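Local coordinates for transcriptional regulator (Thermus thermophilus, PDB 2H0A), which probably represses transcription as a CcpA-like regulator, its chain folded like a periplasmic binding protein, at residues Phe13-Leu17 against Leu61-Asp65; Arg79-Leu83 against Leu243-Met248; Ala235-Arg239 against Glu257-Glu261. All blocks are in the same frame, centred on the assembly; numbering follows the deposited sequence.

In the fold
The three contacts come in series or interleave along the chain: contact 1 closes before the others open, whereas the segments of contacts 2 and 3 alternate. All reach one mixed sheet. Contacts 1 and 2 use its neighbouring strands 58-62 and 81-84, and a probable hydrogen bond from Leu61 N to Val82 O (3.1 Å) joins them directly; their centres lie about 16 Å apart. Contacts 2 and 3 share helix 233-248, with centres about 14 Å apart. Between contacts 1 and 3, centres about 12 Å apart, Leu17 touches Gly237. Helices 12-25 and 233-248 are thus in contact with each other as well as with the sheet, and residues distant in sequence build one lobe.

Contact 1. Residues Phe13-Leu17 against Leu61-Asp65; sequences FYRRL and LASYD
Ser63 OG is gripped by two groups: Tyr14 OH donates a hydrogen bond to it at 2.6 Å, and Asp85, just past strand 81-84, holds the same oxygen through OD2. Because Tyr14 is the donor here, the serine hydroxyl probably gives its own proton to the carboxylate, making a short hydrogen-bonded chain Tyr14-Ser63-Asp85. The serine oxygen lies near the plane of the Tyr14 ring, at its edge. Phe13 also presents an edge to this oxygen, with CE2 3.6 Å from Ser63 OG. Phe13 turns its edge to a face of Tyr14: Phe13 CD2 stands 3.6 Å above that plane, offset toward the rim, and Tyr14 CE2 lies in the Phe13 ring plane. Tyr14 reaches across with CG anti to its carbonyl carbon (chi1 -64°), which carries the hydroxyl beyond the helix to the end of strand 58-62. Away from the hydroxyl the contact is apolar: Ala62 CB meets Leu17 CD2, one turn on in the helix, at 3.8 Å, and Tyr14 CE1 at 4.2 Å. Val233 of helix 233-248 also packs on Phe13 and Leu17. The start of helix 12-25 thus sits against the C-terminal end of a parallel strand, with polar side chains gathered where strand passes into loop, an arrangement characteristic of the alpha/beta lobes of the periplasmic binding protein-like fold.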
ATOM      1  N   PHE A  13     -11.840   2.808  -1.143  1.00 45.84           N
ATOM      2  CA  PHE A  13     -12.647   3.744  -0.372  1.00 44.99           C
ATOM      3  C   PHE A  13     -12.572   5.137  -0.966  1.00 46.03           C
ATOM      4  O   PHE A  13     -13.536   5.905  -0.911  1.00 47.01           O
ATOM      5  CB  PHE A  13     -12.165   3.779   1.078  1.00 43.35           C
ATOM      6  CG  PHE A  13     -12.904   4.766   1.949  1.00 41.72           C
ATOM      7  CD1 PHE A  13     -14.189   4.494   2.403  1.00 38.92           C
ATOM      8  CD2 PHE A  13     -12.305   5.967   2.326  1.00 40.13           C
ATOM      9  CE1 PHE A  13     -14.861   5.402   3.224  1.00 37.34           C
ATOM     10  CE2 PHE A  13     -12.975   6.875   3.147  1.00 38.67           C
ATOM     11  CZ  PHE A  13     -14.252   6.590   3.593  1.00 35.86           C
ATOM     12  N   TYR A  14     -11.422   5.470  -1.531  1.00 46.69           N
ATOM     13  CA  TYR A  14     -11.258   6.780  -2.122  1.00 47.69           C
ATOM     14  C   TYR A  14     -11.755   6.782  -3.550  1.00 47.55           C
ATOM     15  O   TYR A  14     -12.174   7.817  -4.059  1.00 48.84           O
ATOM     16  CB  TYR A  14      -9.800   7.217  -2.016  1.00 50.84           C
ATOM     17  CG  TYR A  14      -9.401   7.363  -0.572  1.00 56.88           C
ATOM     18  CD1 TYR A  14      -9.863   8.439   0.189  1.00 58.99           C
ATOM     19  CD2 TYR A  14      -8.699   6.351   0.079  1.00 60.10           C
ATOM     20  CE1 TYR A  14      -9.651   8.494   1.562  1.00 62.29           C
ATOM     21  CE2 TYR A  14      -8.480   6.392   1.451  1.00 63.85           C
ATOM     22  CZ  TYR A  14      -8.965   7.466   2.190  1.00 64.89           C
ATOM     23  OH  TYR A  14      -8.794   7.477   3.558  1.00 67.08           O
ATOM     24  N   ARG A  15     -11.737   5.627  -4.202  1.00 46.60           N
ATOM     25  CA  ARG A  15     -12.231   5.594  -5.567  1.00 46.09           C
ATOM     26  C   ARG A  15     -13.719   5.895  -5.492  1.00 45.95           C
ATOM     27  O   ARG A  15     -14.220   6.762  -6.206  1.00 46.54           O
ATOM     28  CB  ARG A  15     -12.022   4.224  -6.222  1.00 45.47           C
ATOM     29  CG  ARG A  15     -12.443   4.210  -7.688  1.00 45.69           C
ATOM     30  CD  ARG A  15     -12.583   2.810  -8.270  1.00 45.98           C
ATOM     31  NE  ARG A  15     -13.737   2.091  -7.733  1.00 48.24           N
ATOM     32  CZ  ARG A  15     -15.001   2.474  -7.888  1.00 49.58           C
ATOM     33  NH1 ARG A  15     -15.293   3.574  -8.567  1.00 50.12           N
ATOM     34  NH2 ARG A  15     -15.977   1.759  -7.352  1.00 51.27           N
ATOM     35  N   ARG A  16     -14.415   5.182  -4.608  1.00 45.12           N
ATOM     36  CA  ARG A  16     -15.857   5.359  -4.428  1.00 43.93           C
ATOM     37  C   ARG A  16     -16.209   6.753  -3.938  1.00 43.00           C
ATOM     38  O   ARG A  16     -17.242   7.301  -4.310  1.00 43.18           O
ATOM     39  CB  ARG A  16     -16.404   4.343  -3.428  1.00 41.98           C
ATOM     40  CG  ARG A  16     -16.158   2.896  -3.799  1.00 42.81           C
ATOM     41  CD  ARG A  16     -16.521   2.000  -2.630  1.00 43.14           C
ATOM     42  NE  ARG A  16     -17.931   2.128  -2.279  1.00 44.24           N
ATOM     43  CZ  ARG A  16     -18.474   1.668  -1.157  1.00 42.40           C
ATOM     44  NH1 ARG A  16     -17.724   1.040  -0.261  1.00 40.33           N
ATOM     45  NH2 ARG A  16     -19.767   1.844  -0.933  1.00 40.09           N
ATOM     46  N   LEU A  17     -15.343   7.315  -3.101  1.00 42.71           N
ATOM     47  CA  LEU A  17     -15.553   8.639  -2.532  1.00 41.96           C
ATOM     48  C   LEU A  17     -15.556   9.695  -3.624  1.00 41.71           C
ATOM     49  O   LEU A  17     -16.419  10.567  -3.654  1.00 41.41           O
ATOM     50  CB  LEU A  17     -14.453   8.951  -1.517  1.00 42.13           C
ATOM     51  CG  LEU A  17     -14.808   9.959  -0.425  1.00 44.10           C
ATOM     52  CD1 LEU A  17     -15.894   9.365   0.467  1.00 45.02           C
ATOM     53  CD2 LEU A  17     -13.582  10.288   0.403  1.00 43.98           C
ATOM     54  N   LEU A  61     -11.558  17.913   1.799  1.00 58.87           N
ATOM     55  CA  LEU A  61     -10.528  17.146   2.495  1.00 59.54           C
ATOM     56  C   LEU A  61     -11.052  15.785   2.929  1.00 59.73           C
ATOM     57  O   LEU A  61     -12.067  15.699   3.610  1.00 60.56           O
ATOM     58  CB  LEU A  61     -10.041  17.913   3.720  1.00 59.82           C
ATOM     59  CG  LEU A  61      -8.533  17.876   3.981  1.00 60.76           C
ATOM     60  CD1 LEU A  61      -8.253  18.472   5.355  1.00 60.92           C
ATOM     61  CD2 LEU A  61      -8.005  16.444   3.903  1.00 60.91           C
ATOM     62  N   ALA A  62     -10.342  14.724   2.554  1.00 60.31           N
ATOM     63  CA  ALA A  62     -10.770  13.368   2.886  1.00 60.11           C
ATOM     64  C   ALA A  62     -10.000  12.640   3.997  1.00 60.61           C
ATOM     65  O   ALA A  62      -8.774  12.715   4.087  1.00 59.90           O
ATOM     66  CB  ALA A  62     -10.774  12.517   1.618  1.00 57.96           C
ATOM     67  N   SER A  63     -10.765  11.937   4.831  1.00 62.79           N
ATOM     68  CA  SER A  63     -10.274  11.117   5.941  1.00 63.32           C
ATOM     69  C   SER A  63      -9.325  11.718   6.960  1.00 65.62           C
ATOM     70  O   SER A  63      -9.316  11.287   8.103  1.00 64.30           O
ATOM     71  CB  SER A  63      -9.649   9.841   5.390  1.00 61.44           C
ATOM     72  OG  SER A  63     -10.578   9.136   4.590  1.00 57.84           O
ATOM     73  N   TYR A  64      -8.524  12.703   6.572  1.00 69.99           N
ATOM     74  CA  TYR A  64      -7.582  13.298   7.521  1.00 74.53           C
ATOM     75  C   TYR A  64      -7.876  14.750   7.836  1.00 77.06           C
ATOM     76  O   TYR A  64      -8.062  15.571   6.940  1.00 77.56           O
ATOM     77  CB  TYR A  64      -6.159  13.103   7.013  1.00 76.06           C
ATOM     78  CG  TYR A  64      -5.850  11.637   6.858  1.00 78.40           C
ATOM     79  CD1 TYR A  64      -6.260  10.928   5.726  1.00 78.75           C
ATOM     80  CD2 TYR A  64      -5.228  10.931   7.885  1.00 79.34           C
ATOM     81  CE1 TYR A  64      -6.060   9.545   5.626  1.00 79.14           C
ATOM     82  CE2 TYR A  64      -5.026   9.558   7.801  1.00 79.12           C
ATOM     83  CZ  TYR A  64      -5.443   8.866   6.671  1.00 79.21           C
ATOM     84  OH  TYR A  64      -5.255   7.501   6.599  1.00 78.07           O
ATOM     85  N   ASP A  65      -7.894  15.060   9.128  1.00 80.53           N
ATOM     86  CA  ASP A  65      -8.263  16.389   9.586  1.00 84.89           C
ATOM     87  C   ASP A  65      -7.356  17.618   9.526  1.00 87.92           C
ATOM     88  O   ASP A  65      -7.123  18.182   8.460  1.00 89.21           O
ATOM     89  CB  ASP A  65      -8.847  16.285  11.004  1.00 83.57           C
ATOM     90  CG  ASP A  65      -9.317  17.628  11.538  1.00 82.87           C
ATOM     91  OD1 ASP A  65      -9.739  18.478  10.724  1.00 80.67           O
ATOM     92  OD2 ASP A  65      -9.264  17.830  12.768  1.00 83.27           O
TER

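Contact 2. Residues Arg79-Leu83 against Leu243-Met248; sequences RPVVL and LLLERM
Val82 and Leu244 form the tight part of this contact, with Val82 CG1 at 3.5 Å from Leu244 CD1 and 3.6 Å from Leu244 CB. The valine straddles two consecutive helix residues: its CG1 branch, set between the backbone N and the carbonyl carbon (chi1 55°), leans on Leu244, while CG2 meets Leu243 CD1 at 4.1 Å. The branch at CB thus gives each methyl its own leucine; Val82 and Leu243 cross at about a right angle. Leu244 also reaches toward the start of the strand, where its CD1 lies 3.7 Å from Pro80 O. All three of these hydrocarbon side chains are buried. The other end is partly exposed, and only part of it is close. There the proline ring rests on two consecutive residues, with Pro80 CG at 3.7 Å from Met248 CG and Pro80 CB at a longer 4.1 Å from Arg247 CB. Only the aliphatic base of the arginine takes part; its chain bends at chi2 (96°), and the guanidinium leads away to a salt bridge with Asp92, at the start of strand 92-96. Between the two segments themselves the contact is apolar, Pro80 O meeting only a methyl group. Around it, Ile60 of strand 58-62 touches both Val82 and Leu244, Val94 of strand 92-96 meets Leu243, and Met248 reaches Tyr30, so the last turns of helix 233-248 lie across three adjacent parallel strands.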
ATOM      1  N   ARG A  79     -10.401  29.922   0.331  1.00 87.06           N
ATOM      2  CA  ARG A  79     -11.390  29.068  -0.312  1.00 84.16           C
ATOM      3  C   ARG A  79     -12.184  28.287   0.732  1.00 80.71           C
ATOM      4  O   ARG A  79     -11.683  27.991   1.822  1.00 80.50           O
ATOM      5  CB  ARG A  79     -10.712  28.065  -1.251  1.00 85.37           C
ATOM      6  CG  ARG A  79      -9.982  28.656  -2.451  1.00 87.71           C
ATOM      7  CD  ARG A  79     -10.872  29.582  -3.257  1.00 89.32           C
ATOM      8  NE  ARG A  79     -10.726  30.970  -2.827  1.00 91.48           N
ATOM      9  CZ  ARG A  79      -9.628  31.698  -3.019  1.00 92.16           C
ATOM     10  NH1 ARG A  79      -8.576  31.173  -3.636  1.00 93.19           N
ATOM     11  N   PRO A  80     -13.443  27.953   0.416  1.00 76.56           N
ATOM     12  CA  PRO A  80     -14.275  27.194   1.353  1.00 72.76           C
ATOM     13  C   PRO A  80     -13.779  25.745   1.422  1.00 69.32           C
ATOM     14  O   PRO A  80     -13.398  25.159   0.403  1.00 68.42           O
ATOM     15  CB  PRO A  80     -15.667  27.308   0.741  1.00 73.50           C
ATOM     16  CG  PRO A  80     -15.377  27.392  -0.732  1.00 74.11           C
ATOM     17  CD  PRO A  80     -14.218  28.355  -0.771  1.00 74.59           C
ATOM     18  N   VAL A  81     -13.778  25.172   2.621  1.00 65.36           N
ATOM     19  CA  VAL A  81     -13.315  23.802   2.795  1.00 61.35           C
ATOM     20  C   VAL A  81     -14.361  22.922   3.478  1.00 59.78           C
ATOM     21  O   VAL A  81     -14.914  23.279   4.520  1.00 59.48           O
ATOM     22  CB  VAL A  81     -12.010  23.764   3.624  1.00 59.64           C
ATOM     23  CG1 VAL A  81     -11.486  22.342   3.702  1.00 58.87           C
ATOM     24  N   VAL A  82     -14.630  21.768   2.879  1.00 57.76           N
ATOM     25  CA  VAL A  82     -15.595  20.830   3.430  1.00 56.81           C
ATOM     26  C   VAL A  82     -14.919  19.477   3.646  1.00 56.66           C
ATOM     27  O   VAL A  82     -14.377  18.887   2.709  1.00 57.01           O
ATOM     28  CB  VAL A  82     -16.809  20.665   2.484  1.00 56.20           C
ATOM     29  CG1 VAL A  82     -16.339  20.273   1.099  1.00 57.17           C
ATOM     30  CG2 VAL A  82     -17.767  19.623   3.037  1.00 55.01           C
ATOM     31  N   LEU A  83     -14.941  19.004   4.891  1.00 55.64           N
ATOM     32  CA  LEU A  83     -14.338  17.725   5.261  1.00 54.51           C
ATOM     33  C   LEU A  83     -15.290  16.562   5.034  1.00 53.44           C
ATOM     34  O   LEU A  83     -16.491  16.688   5.255  1.00 54.24           O
ATOM     35  CB  LEU A  83     -13.947  17.724   6.738  1.00 55.08           C
ATOM     36  CG  LEU A  83     -12.792  18.589   7.224  1.00 57.12           C
ATOM     37  CD1 LEU A  83     -12.708  18.491   8.736  1.00 57.79           C
ATOM     38  CD2 LEU A  83     -11.495  18.117   6.598  1.00 59.28           C
ATOM     39  N   LEU A 243     -22.467  20.258  -0.249  1.00 41.14           N
ATOM     40  CA  LEU A 243     -22.211  21.255   0.784  1.00 42.00           C
ATOM     41  C   LEU A 243     -21.225  22.269   0.251  1.00 42.01           C
ATOM     42  O   LEU A 243     -21.409  23.471   0.422  1.00 42.12           O
ATOM     43  CB  LEU A 243     -21.625  20.608   2.044  1.00 42.04           C
ATOM     44  CG  LEU A 243     -22.520  19.706   2.899  1.00 41.88           C
ATOM     45  CD1 LEU A 243     -21.669  18.930   3.876  1.00 43.14           C
ATOM     46  CD2 LEU A 243     -23.545  20.541   3.635  1.00 41.47           C
ATOM     47  N   LEU A 244     -20.179  21.770  -0.403  1.00 43.00           N
ATOM     48  CA  LEU A 244     -19.141  22.621  -0.972  1.00 43.41           C
ATOM     49  C   LEU A 244     -19.743  23.629  -1.941  1.00 43.94           C
ATOM     50  O   LEU A 244     -19.434  24.819  -1.872  1.00 42.83           O
ATOM     51  CB  LEU A 244     -18.102  21.770  -1.700  1.00 43.34           C
ATOM     52  CG  LEU A 244     -16.874  22.522  -2.209  1.00 42.30           C
ATOM     53  CD1 LEU A 244     -16.094  23.082  -1.038  1.00 40.34           C
ATOM     54  CD2 LEU A 244     -16.011  21.586  -3.023  1.00 44.46           C
ATOM     55  N   LEU A 245     -20.590  23.136  -2.842  1.00 45.54           N
ATOM     56  CA  LEU A 245     -21.269  23.965  -3.834  1.00 46.84           C
ATOM     57  C   LEU A 245     -22.056  25.057  -3.152  1.00 47.96           C
ATOM     58  O   LEU A 245     -21.943  26.235  -3.497  1.00 47.90           O
ATOM     59  CB  LEU A 245     -22.246  23.136  -4.657  1.00 48.99           C
ATOM     60  CG  LEU A 245     -21.742  22.377  -5.880  1.00 52.85           C
ATOM     61  CD1 LEU A 245     -22.916  21.642  -6.509  1.00 54.40           C
ATOM     62  CD2 LEU A 245     -21.123  23.353  -6.883  1.00 53.72           C
ATOM     63  N   GLU A 246     -22.876  24.650  -2.188  1.00 48.33           N
ATOM     64  CA  GLU A 246     -23.697  25.595  -1.450  1.00 48.71           C
ATOM     65  C   GLU A 246     -22.800  26.701  -0.931  1.00 48.58           C
ATOM     66  O   GLU A 246     -23.120  27.880  -1.042  1.00 50.22           O
ATOM     67  CB  GLU A 246     -24.404  24.885  -0.294  1.00 48.10           C
ATOM     68  CG  GLU A 246     -25.647  24.116  -0.720  1.00 48.68           C
ATOM     69  CD  GLU A 246     -26.013  22.993   0.236  1.00 49.83           C
ATOM     70  OE1 GLU A 246     -25.601  23.035   1.413  1.00 49.72           O
ATOM     71  OE2 GLU A 246     -26.724  22.062  -0.193  1.00 49.93           O
ATOM     72  N   ARG A 247     -21.657  26.312  -0.390  1.00 48.08           N
ATOM     73  CA  ARG A 247     -20.717  27.272   0.148  1.00 47.15           C
ATOM     74  C   ARG A 247     -20.041  28.080  -0.967  1.00 47.72           C
ATOM     75  O   ARG A 247     -19.875  29.296  -0.849  1.00 46.55           O
ATOM     76  CB  ARG A 247     -19.671  26.544   0.991  1.00 45.52           C
ATOM     77  CG  ARG A 247     -19.451  27.177   2.347  1.00 44.73           C
ATOM     78  CD  ARG A 247     -20.266  26.521   3.453  1.00 42.56           C
ATOM     79  NE  ARG A 247     -20.593  27.488   4.499  1.00 40.02           N
ATOM     80  CZ  ARG A 247     -20.800  27.189   5.777  1.00 39.43           C
ATOM     81  NH1 ARG A 247     -20.715  25.943   6.208  1.00 38.56           N
ATOM     82  NH2 ARG A 247     -21.095  28.150   6.633  1.00 37.90           N
ATOM     83  N   MET A 248     -19.654  27.409  -2.049  1.00 48.51           N
ATOM     84  CA  MET A 248     -19.005  28.102  -3.156  1.00 49.44           C
ATOM     85  C   MET A 248     -19.984  29.055  -3.821  1.00 51.83           C
ATOM     86  O   MET A 248     -19.583  30.025  -4.462  1.00 53.62           O
ATOM     87  CB  MET A 248     -18.458  27.110  -4.195  1.00 45.65           C
ATOM     88  CG  MET A 248     -17.256  26.286  -3.718  1.00 42.23           C
ATOM     89  SD  MET A 248     -16.366  25.410  -5.037  1.00 38.92           S
ATOM     90  CE  MET A 248     -17.661  24.422  -5.771  1.00 36.40           C
TER

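Contact 3. Residues Ala235-Arg239 against Glu257-Glu261; sequences AMGAR and EVRFE
Met236 lays its CG over one face of the Phe260 ring, 3.9 Å from the centroid and 15° off the ring normal, which identifies a CH-pi contact. Within the ring, the nearest atom is Phe260 CG, 3.8 Å from Met236 CG, so the overlap is displaced toward the rim where the ring joins its own backbone. The methionine continues past the phenylalanine in the opposite direction, and its SD stands obliquely 5.3 Å from the centroid of the Phe260 ring, a Met-aromatic contact. With CG anti to the carbonyl carbon (chi1 -76°), Phe260 projects its ring into the helix surface, and the far end enters between residues one turn apart. There Ala235 CB approaches Phe260 CE2 at 3.8 Å, while Arg239 CB comes to the ring edge, 3.7 Å from Phe260 CZ. Arg239 uses its methylene groups for this packing. Its CG also meets Val258 CG1 at 3.9 Å, the two side chains crossing at about a right angle. Val258 and Phe260, alternate residues of the strand, both point toward the helix. The neighbouring Arg259 belongs to another setting: its NH2 forms a salt bridge with Glu261 and another with Asp97. Pro232 and Leu96 also touch Phe260, and Val94 touches Met236. The axes of the short segments, helix 235-239 and strand 257-260, run nearly antiparallel (169°), with a closest approach of 10.1 Å. A helix lying almost antiparallel to the strand that follows it is the layered alpha/beta packing characteristic of the periplasmic binding protein-like fold.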
ATOM      1  N   ALA A 235     -22.316   8.313  -1.622  1.00 37.43           N
ATOM      2  CA  ALA A 235     -23.274   9.288  -1.086  1.00 36.58           C
ATOM      3  C   ALA A 235     -22.565  10.263  -0.145  1.00 35.37           C
ATOM      4  O   ALA A 235     -22.930  11.441  -0.061  1.00 34.49           O
ATOM      5  CB  ALA A 235     -24.406   8.563  -0.350  1.00 34.56           C
ATOM      6  N   MET A 236     -21.555   9.760   0.567  1.00 33.94           N
ATOM      7  CA  MET A 236     -20.781  10.588   1.487  1.00 32.59           C
ATOM      8  C   MET A 236     -19.983  11.617   0.686  1.00 32.72           C
ATOM      9  O   MET A 236     -19.867  12.767   1.093  1.00 31.33           O
ATOM     10  CB  MET A 236     -19.837   9.716   2.330  1.00 31.70           C
ATOM     11  CG  MET A 236     -20.540   8.842   3.374  1.00 29.33           C
ATOM     12  SD  MET A 236     -19.424   7.756   4.305  1.00 23.58           S
ATOM     13  CE  MET A 236     -18.460   8.984   5.106  1.00 24.07           C
ATOM     14  N   GLY A 237     -19.443  11.191  -0.457  1.00 32.95           N
ATOM     15  CA  GLY A 237     -18.685  12.091  -1.314  1.00 31.94           C
ATOM     16  C   GLY A 237     -19.634  13.077  -1.975  1.00 32.95           C
ATOM     17  O   GLY A 237     -19.380  14.286  -2.000  1.00 31.91           O
ATOM     18  N   ALA A 238     -20.735  12.555  -2.512  1.00 32.32           N
ATOM     19  CA  ALA A 238     -21.763  13.388  -3.140  1.00 33.21           C
ATOM     20  C   ALA A 238     -22.278  14.452  -2.171  1.00 32.61           C
ATOM     21  O   ALA A 238     -22.462  15.603  -2.550  1.00 33.22           O
ATOM     22  CB  ALA A 238     -22.927  12.522  -3.622  1.00 33.69           C
ATOM     23  N   ARG A 239     -22.516  14.070  -0.919  1.00 32.80           N
ATOM     24  CA  ARG A 239     -22.990  15.032   0.071  1.00 34.23           C
ATOM     25  C   ARG A 239     -21.905  16.067   0.327  1.00 35.45           C
ATOM     26  O   ARG A 239     -22.185  17.259   0.452  1.00 35.29           O
ATOM     27  CB  ARG A 239     -23.359  14.332   1.383  1.00 34.22           C
ATOM     28  CG  ARG A 239     -23.755  15.287   2.512  1.00 36.84           C
ATOM     29  CD  ARG A 239     -24.875  16.252   2.082  1.00 38.22           C
ATOM     30  NE  ARG A 239     -26.051  15.534   1.587  1.00 39.00           N
ATOM     31  CZ  ARG A 239     -27.117  16.117   1.057  1.00 39.69           C
ATOM     32  NH1 ARG A 239     -27.166  17.440   0.948  1.00 41.09           N
ATOM     33  NH2 ARG A 239     -28.125  15.376   0.621  1.00 37.17           N
ATOM     34  N   GLU A 257     -22.814  19.964   9.623  1.00 45.21           N
ATOM     35  CA  GLU A 257     -22.409  18.598   9.892  1.00 43.38           C
ATOM     36  C   GLU A 257     -23.453  17.605   9.375  1.00 42.58           C
ATOM     37  O   GLU A 257     -24.655  17.841   9.495  1.00 42.27           O
ATOM     38  CB  GLU A 257     -22.213  18.468  11.401  1.00 43.29           C
ATOM     39  CG  GLU A 257     -21.965  17.083  11.919  1.00 49.57           C
ATOM     40  CD  GLU A 257     -21.849  17.050  13.435  1.00 52.15           C
ATOM     41  OE1 GLU A 257     -20.823  17.526  13.973  1.00 52.59           O
ATOM     42  OE2 GLU A 257     -22.792  16.553  14.089  1.00 54.48           O
ATOM     43  N   VAL A 258     -22.987  16.511   8.774  1.00 41.74           N
ATOM     44  CA  VAL A 258     -23.874  15.470   8.246  1.00 41.95           C
ATOM     45  C   VAL A 258     -23.319  14.082   8.566  1.00 41.90           C
ATOM     46  O   VAL A 258     -22.203  13.736   8.179  1.00 42.49           O
ATOM     47  CB  VAL A 258     -24.077  15.605   6.714  1.00 41.29           C
ATOM     48  CG1 VAL A 258     -24.824  14.396   6.176  1.00 38.90           C
ATOM     49  CG2 VAL A 258     -24.878  16.860   6.408  1.00 40.84           C
ATOM     50  N   ARG A 259     -24.122  13.297   9.274  1.00 40.88           N
ATOM     51  CA  ARG A 259     -23.747  11.960   9.706  1.00 40.65           C
ATOM     52  C   ARG A 259     -24.483  10.840   8.973  1.00 41.31           C
ATOM     53  O   ARG A 259     -25.717  10.825   8.893  1.00 42.89           O
ATOM     54  CB  ARG A 259     -23.977  11.858  11.219  1.00 40.28           C
ATOM     55  CG  ARG A 259     -24.120  10.466  11.793  1.00 38.85           C
ATOM     56  CD  ARG A 259     -24.473  10.563  13.279  1.00 39.90           C
ATOM     57  NE  ARG A 259     -24.826   9.270  13.859  1.00 40.51           N
ATOM     58  CZ  ARG A 259     -25.972   8.630  13.639  1.00 41.90           C
ATOM     59  NH1 ARG A 259     -26.904   9.165  12.857  1.00 41.37           N
ATOM     60  NH2 ARG A 259     -26.169   7.434  14.179  1.00 40.94           N
ATOM     61  N   PHE A 260     -23.713   9.901   8.434  1.00 40.69           N
ATOM     62  CA  PHE A 260     -24.275   8.768   7.719  1.00 41.48           C
ATOM     63  C   PHE A 260     -24.263   7.537   8.620  1.00 41.94           C
ATOM     64  O   PHE A 260     -23.553   7.511   9.621  1.00 43.31           O
ATOM     65  CB  PHE A 260     -23.471   8.500   6.440  1.00 40.82           C
ATOM     66  CG  PHE A 260     -23.761   9.469   5.324  1.00 39.95           C
ATOM     67  CD1 PHE A 260     -23.381  10.805   5.422  1.00 38.35           C
ATOM     68  CD2 PHE A 260     -24.425   9.045   4.174  1.00 39.99           C
ATOM     69  CE1 PHE A 260     -23.654  11.704   4.389  1.00 37.52           C
ATOM     70  CE2 PHE A 260     -24.705   9.940   3.132  1.00 38.91           C
ATOM     71  CZ  PHE A 260     -24.319  11.267   3.240  1.00 36.91           C
ATOM     72  N   GLU A 261     -25.057   6.528   8.277  1.00 42.50           N
ATOM     73  CA  GLU A 261     -25.105   5.302   9.072  1.00 43.81           C
ATOM     74  C   GLU A 261     -24.808   4.090   8.210  1.00 41.69           C
ATOM     75  O   GLU A 261     -25.281   3.985   7.086  1.00 40.50           O
ATOM     76  CB  GLU A 261     -26.482   5.096   9.727  1.00 46.85           C
ATOM     77  CG  GLU A 261     -26.941   6.201  10.669  1.00 52.83           C
ATOM     78  CD  GLU A 261     -28.212   5.829  11.439  1.00 56.92           C
ATOM     79  OE1 GLU A 261     -29.132   5.231  10.833  1.00 57.76           O
ATOM     80  OE2 GLU A 261     -28.296   6.145  12.649  1.00 58.16           O
TER